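Local coordinates for breast cancer anti-estrogen resistance protein 1 (PDB 5W93) that serves as a docking scaffold that coordinates tyrosine kinase-based signalling in cell adhesion and migration, and here binds the paxillin LD1 motif through its C-terminal four-helix domain, at residues 62-65 and 66-70. The protein carries 2 engineered substitutions. Sequence-based numbering, arbitrary orientation.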
loop_
_atom_site.group_PDB
_atom_site.type_symbol
_atom_site.label_atom_id
_atom_site.label_comp_id
_atom_site.label_asym_id
_atom_site.label_seq_id
_atom_site.Cartn_x
_atom_site.Cartn_y
_atom_site.Cartn_z
ATOM N N ILE A 62 -7.863 -3.164 -5.849
ATOM C CA ILE A 62 -7.687 -3.509 -7.260
ATOM C C ILE A 62 -7.180 -4.947 -7.424
ATOM O O ILE A 62 -7.693 -5.718 -8.236
ATOM C CB ILE A 62 -6.717 -2.538 -7.963
ATOM C CG1 ILE A 62 -7.391 -1.174 -8.158
ATOM C CG2 ILE A 62 -6.250 -3.120 -9.304
ATOM C CD1 ILE A 62 -6.417 -0.045 -8.504
ATOM N N GLY A 63 -6.186 -5.322 -6.630
ATOM C CA GLY A 63 -5.704 -6.684 -6.682
ATOM C C GLY A 63 -6.802 -7.687 -6.365
ATOM O O GLY A 63 -6.935 -8.717 -7.033
ATOM N N ASP A 64 -7.594 -7.379 -5.344
ATOM C CA ASP A 64 -8.694 -8.242 -4.928
ATOM C C ASP A 64 -9.746 -8.422 -6.034
ATOM O O ASP A 64 -10.215 -9.528 -6.315
ATOM C CB ASP A 64 -9.349 -7.656 -3.687
ATOM C CG ASP A 64 -10.200 -8.657 -2.965
ATOM O OD1 ASP A 64 -9.628 -9.520 -2.272
ATOM O OD2 ASP A 64 -11.433 -8.574 -3.097
ATOM N N THR A 65 -10.114 -7.305 -6.637
ATOM C CA THR A 65 -11.095 -7.267 -7.715
ATOM C C THR A 65 -10.594 -8.024 -8.941
ATOM O O THR A 65 -11.319 -8.822 -9.532
ATOM C CB THR A 65 -11.410 -5.818 -8.108
ATOM O OG1 THR A 65 -11.988 -5.140 -6.995
ATOM C CG2 THR A 65 -12.392 -5.758 -9.298
ATOM N N LEU A 66 -9.343 -7.769 -9.310
ATOM C CA LEU A 66 -8.701 -8.458 -10.427
ATOM C C LEU A 66 -8.596 -9.968 -10.225
ATOM O O LEU A 66 -8.908 -10.746 -11.123
ATOM C CB LEU A 66 -7.299 -7.904 -10.636
ATOM C CG LEU A 66 -6.990 -7.026 -11.821
ATOM C CD1 LEU A 66 -5.493 -6.856 -11.843
ATOM C CD2 LEU A 66 -7.504 -7.677 -13.104
ATOM N N SER A 67 -8.114 -10.368 -9.051
ATOM C CA SER A 67 -7.878 -11.776 -8.738
ATOM C C SER A 67 -9.163 -12.582 -8.746
ATOM O O SER A 67 -9.170 -13.754 -9.118
ATOM C CB SER A 67 -7.204 -11.927 -7.369
ATOM O OG SER A 67 -8.113 -11.662 -6.315
ATOM N N ARG A 68 -10.253 -11.952 -8.331
ATOM C CA ARG A 68 -11.520 -12.653 -8.269
ATOM C C ARG A 68 -12.098 -12.930 -9.657
ATOM O O ARG A 68 -12.852 -13.880 -9.840
ATOM C CB ARG A 68 -12.518 -11.860 -7.436
ATOM C CG ARG A 68 -12.268 -11.983 -5.941
ATOM C CD ARG A 68 -13.537 -11.742 -5.156
ATOM N NE ARG A 68 -13.833 -10.326 -4.991
ATOM C CZ ARG A 68 -15.022 -9.849 -4.631
ATOM N NH1 ARG A 68 -16.046 -10.671 -4.423
ATOM N NH2 ARG A 68 -15.196 -8.543 -4.495
ATOM N N GLN A 69 -11.723 -12.106 -10.630
ATOM C CA GLN A 69 -12.357 -12.148 -11.946
ATOM C C GLN A 69 -11.448 -12.622 -13.076
ATOM O O GLN A 69 -11.904 -12.840 -14.201
ATOM C CB GLN A 69 -12.890 -10.762 -12.298
ATOM C CG GLN A 69 -13.966 -10.266 -11.373
ATOM C CD GLN A 69 -14.421 -8.891 -11.772
ATOM O OE1 GLN A 69 -13.852 -7.887 -11.340
ATOM N NE2 GLN A 69 -15.425 -8.834 -12.630
ATOM N N ALA A 70 -10.162 -12.764 -12.793
ATOM C CA ALA A 70 -9.227 -13.227 -13.810
ATOM C C ALA A 70 -9.414 -14.732 -14.033
ATOM O O ALA A 70 -9.673 -15.479 -13.088
ATOM C CB ALA A 70 -7.799 -12.910 -13.398
HETATM O O HOH W 1 -13.795 -6.740 -5.641
#
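Asp64 and Arg68, one helical turn apart, form a salt bridge on the outer surface of helix 42-69, with OD2 of Asp64 3.5 Å from NE of Arg68. The carboxylate meets the guanidinium at a slant, their planes 45° apart. The Asp64 carboxylate is swung outward from the helix by a chi1 of -163°, which sets CG opposite the backbone N, and the Arg68 chain, bent at chi3, turns its head back to meet it; the CG of Arg68 passes 3.2 Å from Asp64 O. A water extends this link to the next side chain: it accepts from Arg68 NH2 at 2.6 Å and lies 2.8 Å from OG1 of Thr65, a hydroxyl also hydrogen-bonded to Phe61 O. All this belongs to the last turns of the second helix in the four-helix bundle of the Cas C-terminal domain, where Asp64 also packs on an apolar side chain of the bound paxillin peptide. Thr65 and Gln69 run side by side in the same direction. On the inward side Leu66 touches Leu10 and Val79. The backbone hydrogen bonds lengthen toward the C-terminal end: Leu66 N reaches Ile62 O at 2.8 Å, whereas Gln69 N to Thr65 O is a weak 3.5 Å bond.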